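Local atomic coordinates of stress-induced protein 1 (Caenorhabditis elegans, PDB entry 4YE0), a protein that probably binds unfolded proteins as a small heat shock protein chaperone, here represented by a truncated form holding its alpha-crystallin domain. Residues A21-P24 with E25-K28; D64-L67 with A68-H71. All blocks are in the same frame, centred on the assembly; numbering follows the deposited sequence.

Interaction 1. Residues A21-P24 with E25-K28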
loop_
_atom_site.group_PDB
_atom_site.type_symbol
_atom_site.label_atom_id
_atom_site.label_comp_id
_atom_site.label_asym_id
_atom_site.label_seq_id
_atom_site.Cartn_x
_atom_site.Cartn_y
_atom_site.Cartn_z
ATOM N N ALA A 21 -6.511 -3.849 1.645
ATOM C CA ALA A 21 -6.229 -3.324 0.306
ATOM C C ALA A 21 -5.889 -4.420 -0.703
ATOM O O ALA A 21 -5.712 -4.133 -1.888
ATOM C CB ALA A 21 -5.097 -2.308 0.366
ATOM N N PHE A 22 -5.788 -5.664 -0.237
ATOM C CA PHE A 22 -5.388 -6.783 -1.084
ATOM C C PHE A 22 -6.397 -7.906 -1.015
ATOM O O PHE A 22 -7.053 -8.105 0.005
ATOM C CB PHE A 22 -4.021 -7.308 -0.641
ATOM C CG PHE A 22 -2.936 -6.287 -0.739
ATOM C CD1 PHE A 22 -2.757 -5.354 0.270
ATOM C CD2 PHE A 22 -2.120 -6.229 -1.860
ATOM C CE1 PHE A 22 -1.776 -4.387 0.169
ATOM C CE2 PHE A 22 -1.132 -5.268 -1.963
ATOM C CZ PHE A 22 -0.959 -4.347 -0.950
ATOM N N LYS A 23 -6.511 -8.645 -2.110
ATOM C CA LYS A 23 -7.286 -9.873 -2.110
ATOM C C LYS A 23 -6.459 -10.980 -1.458
ATOM O O LYS A 23 -5.245 -11.031 -1.649
ATOM C CB LYS A 23 -7.675 -10.264 -3.535
ATOM C CG LYS A 23 -8.815 -9.427 -4.093
ATOM C CD LYS A 23 -9.239 -9.912 -5.468
ATOM C CE LYS A 23 -10.707 -9.597 -5.730
ATOM N NZ LYS A 23 -11.075 -9.884 -7.143
ATOM N N PRO A 24 -7.107 -11.863 -0.676
ATOM C CA PRO A 24 -6.467 -13.047 -0.105
ATOM C C PRO A 24 -5.452 -13.749 -1.014
ATOM O O PRO A 24 -4.399 -14.182 -0.539
ATOM C CB PRO A 24 -7.663 -13.953 0.183
ATOM C CG PRO A 24 -8.728 -12.991 0.603
ATOM C CD PRO A 24 -8.480 -11.700 -0.147
ATOM N N GLU A 25 -5.757 -13.831 -2.307
ATOM C CA GLU A 25 -4.880 -14.495 -3.287
ATOM C C GLU A 25 -3.611 -13.704 -3.575
ATOM O O GLU A 25 -2.639 -14.253 -4.092
ATOM C CB GLU A 25 -5.594 -14.701 -4.622
ATOM C CG GLU A 25 -7.075 -15.000 -4.518
ATOM C CD GLU A 25 -7.966 -13.819 -4.833
ATOM O OE1 GLU A 25 -8.923 -13.579 -4.066
ATOM O OE2 GLU A 25 -7.720 -13.142 -5.853
ATOM N N GLU A 26 -3.644 -12.412 -3.274
ATOM C CA GLU A 26 -2.503 -11.524 -3.478
ATOM C C GLU A 26 -1.590 -11.465 -2.251
ATOM O O GLU A 26 -0.695 -10.622 -2.188
ATOM C CB GLU A 26 -3.007 -10.121 -3.810
ATOM C CG GLU A 26 -3.712 -10.016 -5.154
ATOM C CD GLU A 26 -4.453 -8.700 -5.337
ATOM O OE1 GLU A 26 -4.712 -7.998 -4.335
ATOM O OE2 GLU A 26 -4.783 -8.365 -6.492
ATOM N N LEU A 27 -1.805 -12.359 -1.287
ATOM C CA LEU A 27 -1.054 -12.344 -0.043
ATOM C C LEU A 27 -0.227 -13.601 0.147
ATOM O O LEU A 27 -0.651 -14.698 -0.210
ATOM C CB LEU A 27 -2.003 -12.159 1.136
ATOM C CG LEU A 27 -2.629 -10.766 1.177
ATOM C CD1 LEU A 27 -3.905 -10.792 2.001
ATOM C CD2 LEU A 27 -1.645 -9.732 1.720
ATOM N N LYS A 28 0.962 -13.412 0.711
ATOM C CA LYS A 28 1.896 -14.487 1.011
ATOM C C LYS A 28 2.327 -14.372 2.460
ATOM O O LYS A 28 2.626 -13.278 2.937
ATOM C CB LYS A 28 3.149 -14.367 0.136
ATOM C CG LYS A 28 3.147 -15.223 -1.117
ATOM C CD LYS A 28 4.568 -15.470 -1.611
ATOM C CE LYS A 28 4.610 -16.524 -2.709
ATOM N NZ LYS A 28 4.155 -15.993 -4.024
HETATM O O HOH W 1 -2.754 -16.605 -0.950
#
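With CG anti to its own carbonyl carbon (chi1 -67°) and the chain extended beyond, Glu26 reaches back along the turn, and its OE1 accepts a hydrogen bond from the backbone N of Lys23 at 2.9 Å. The bond is nearly straight, 163° at the hydrogen, but the donor stands above the carboxylate plane. In return Glu26 N donates to Lys23 O at 2.7 Å, so the side chain and backbone N of Glu26 hold Lys23 N and O respectively. One residue further on, Leu27 N closes a longer bond of 3.3 Å on Pro24 O, and a water donates to both Pro24 O and Leu27 O. The two backbone bonds, each reaching three residues back, make the short turn of 3-10 character that leads into strand 27-32 of the alpha-crystallin domain, an immunoglobulin-like beta sandwich. The second carboxylate oxygen of Glu26, OE2, is taken by His42 of the adjoining strand, which fixes the rotation of the group. On the apolar side, Leu27 CD2 packs against Phe22 CB at 4.1 Å, while the Phe22 ring, turned 77° from the Glu26 carboxylate, meets Phe55 edge-to-face. Lys23 and Glu25 run side by side on the exposed surface; OE1 of Glu25 rests 3.6 Å from Lys23 CB, whereas the ammonium NZ stays 4.9 Å from Glu25 OE2, too far for a salt bridge but probably close enough for a mild attraction.

Interaction 2. Residues D64-L67 with A68-H71; sequences DVDL and AHIH
Asp66 and His69 are joined side chain to side chain by a short, nearly straight hydrogen bond: His69 ND1 donates to Asp66 OD2 at 2.7 Å, with 172° at the hydrogen. The carboxylate oxygen lies almost in the imidazole plane, at the ring edge, and takes the bond on its syn side, with the donor tilted out of the carboxylate plane. The two flat groups are strongly turned against each other, their planes 73° apart. Asp66 gets there by holding CG opposite its backbone N (chi1 179°), which swings the carboxylate forward over the residues that follow. A negative charge so close would probably favour a protonated imidazole.

Backbone atoms add two bonds. His69 N donates to Asp66 O at 3.3 Å, the donor standing above the carbonyl plane, and Ala68 N makes a weak, Asx-turn-like bond of 3.5 Å to Asp66 OD1. Asp66 thus accepts from the N-H groups of Ala68, weakly, and His69, and from the His69 ring, with one carboxylate oxygen for the ring and the other for the backbone. This turn belongs to the loop that carries the chain from strand 49-60 in one sheet of the alpha-crystallin sandwich to strand 71-74, an outermost strand of the other. An alanine in place of Asp66 would keep the backbone carbonyl but would probably leave the His69 ring without its mate and free to turn.

Van der Waals contacts are few. The Ile70 CG2 methyl lies beside a carbonyl oxygen, Leu67 O, at 3.5 Å; within 68-71, the Ala68 methyl stands 4.2 Å over one face of the His69 ring, near its border. Leu67 and Ile70 both touch Leu61, and Ile70 also packs on Ile82 of strand 79-85.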
loop_
_atom_site.group_PDB
_atom_site.type_symbol
_atom_site.label_atom_id
_atom_site.label_comp_id
_atom_site.label_asym_id
_atom_site.label_seq_id
_atom_site.Cartn_x
_atom_site.Cartn_y
_atom_site.Cartn_z
ATOM N N ASP A 64 10.816 -18.515 22.016
ATOM C CA ASP A 64 9.688 -19.126 22.720
ATOM C C ASP A 64 8.550 -19.706 21.849
ATOM O O ASP A 64 7.815 -20.589 22.299
ATOM C CB ASP A 64 9.093 -18.034 23.633
ATOM C CG ASP A 64 8.430 -18.581 24.879
ATOM O OD1 ASP A 64 8.353 -19.815 25.053
ATOM O OD2 ASP A 64 7.985 -17.751 25.702
ATOM N N VAL A 65 8.386 -19.207 20.626
ATOM C CA VAL A 65 7.196 -19.530 19.828
ATOM C C VAL A 65 7.209 -20.969 19.302
ATOM O O VAL A 65 8.229 -21.461 18.815
ATOM C CB VAL A 65 7.011 -18.540 18.651
ATOM C CG1 VAL A 65 5.788 -18.908 17.818
ATOM C CG2 VAL A 65 6.875 -17.116 19.172
ATOM N N ASP A 66 6.063 -21.638 19.410
ATOM C CA ASP A 66 5.893 -22.981 18.865
ATOM C C ASP A 66 5.549 -22.863 17.380
ATOM O O ASP A 66 4.388 -22.679 17.011
ATOM C CB ASP A 66 4.795 -23.731 19.632
ATOM C CG ASP A 66 4.552 -25.131 19.101
ATOM O OD1 ASP A 66 5.404 -25.670 18.363
ATOM O OD2 ASP A 66 3.491 -25.700 19.428
ATOM N N LEU A 67 6.572 -22.977 16.535
ATOM C CA LEU A 67 6.439 -22.717 15.099
ATOM C C LEU A 67 5.602 -23.763 14.362
ATOM O O LEU A 67 5.095 -23.494 13.278
ATOM C CB LEU A 67 7.821 -22.611 14.441
ATOM C CG LEU A 67 8.807 -21.595 15.031
ATOM C CD1 LEU A 67 10.110 -21.611 14.254
ATOM C CD2 LEU A 67 8.238 -20.188 15.043
ATOM N N ALA A 68 5.464 -24.948 14.949
ATOM C CA ALA A 68 4.656 -26.020 14.359
ATOM C C ALA A 68 3.151 -25.733 14.372
ATOM O O ALA A 68 2.404 -26.327 13.590
ATOM C CB ALA A 68 4.937 -27.330 15.078
ATOM N N HIS A 69 2.706 -24.839 15.257
ATOM C CA HIS A 69 1.279 -24.554 15.420
ATOM C C HIS A 69 0.937 -23.089 15.174
ATOM O O HIS A 69 -0.031 -22.561 15.727
ATOM C CB HIS A 69 0.823 -24.987 16.813
ATOM C CG HIS A 69 0.890 -26.465 17.024
ATOM N ND1 HIS A 69 1.813 -27.060 17.855
ATOM C CD2 HIS A 69 0.164 -27.471 16.487
ATOM C CE1 HIS A 69 1.643 -28.369 17.833
ATOM N NE2 HIS A 69 0.648 -28.645 17.011
ATOM N N ILE A 70 1.733 -22.439 14.332
ATOM C CA ILE A 70 1.441 -21.082 13.900
ATOM C C ILE A 70 0.219 -21.119 12.985
ATOM O O ILE A 70 0.094 -22.024 12.156
ATOM C CB ILE A 70 2.658 -20.455 13.188
ATOM C CG1 ILE A 70 2.473 -18.947 13.024
ATOM C CG2 ILE A 70 2.917 -21.114 11.840
ATOM C CD1 ILE A 70 3.794 -18.204 12.996
ATOM N N HIS A 71 -0.686 -20.158 13.153
ATOM C CA HIS A 71 -1.937 -20.148 12.399
ATOM C C HIS A 71 -2.236 -18.757 11.857
ATOM O O HIS A 71 -2.136 -17.766 12.580
ATOM C CB HIS A 71 -3.085 -20.631 13.289
ATOM C CG HIS A 71 -4.279 -21.115 12.526
ATOM N ND1 HIS A 71 -5.417 -20.353 12.363
ATOM C CD2 HIS A 71 -4.510 -22.281 11.880
ATOM C CE1 HIS A 71 -6.299 -21.033 11.652
ATOM N NE2 HIS A 71 -5.773 -22.205 11.345
#

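Overall arrangement
Both contacts are local turns at the surface of one alpha-crystallin domain, on opposite sides of the chain's centre, with centres about 23 Å apart and nearest atoms about 11 Å apart. They hold different elements: interaction 1 leads into strand 27-32, an outermost strand of the three-stranded sheet, whereas interaction 2 leads into strand 71-74 at the border of the four-stranded one. Each relies on an acidic side chain, but in opposite sense along the chain: in interaction 1 the carboxylate reaches back to a backbone N-H, while in interaction 2 it reaches forward to an imidazole. Aromatic packing against strand 49-60, at the far edge of the same sheet, accompanies the first; aliphatic contacts with Leu61 and strand 79-85 accompany the second.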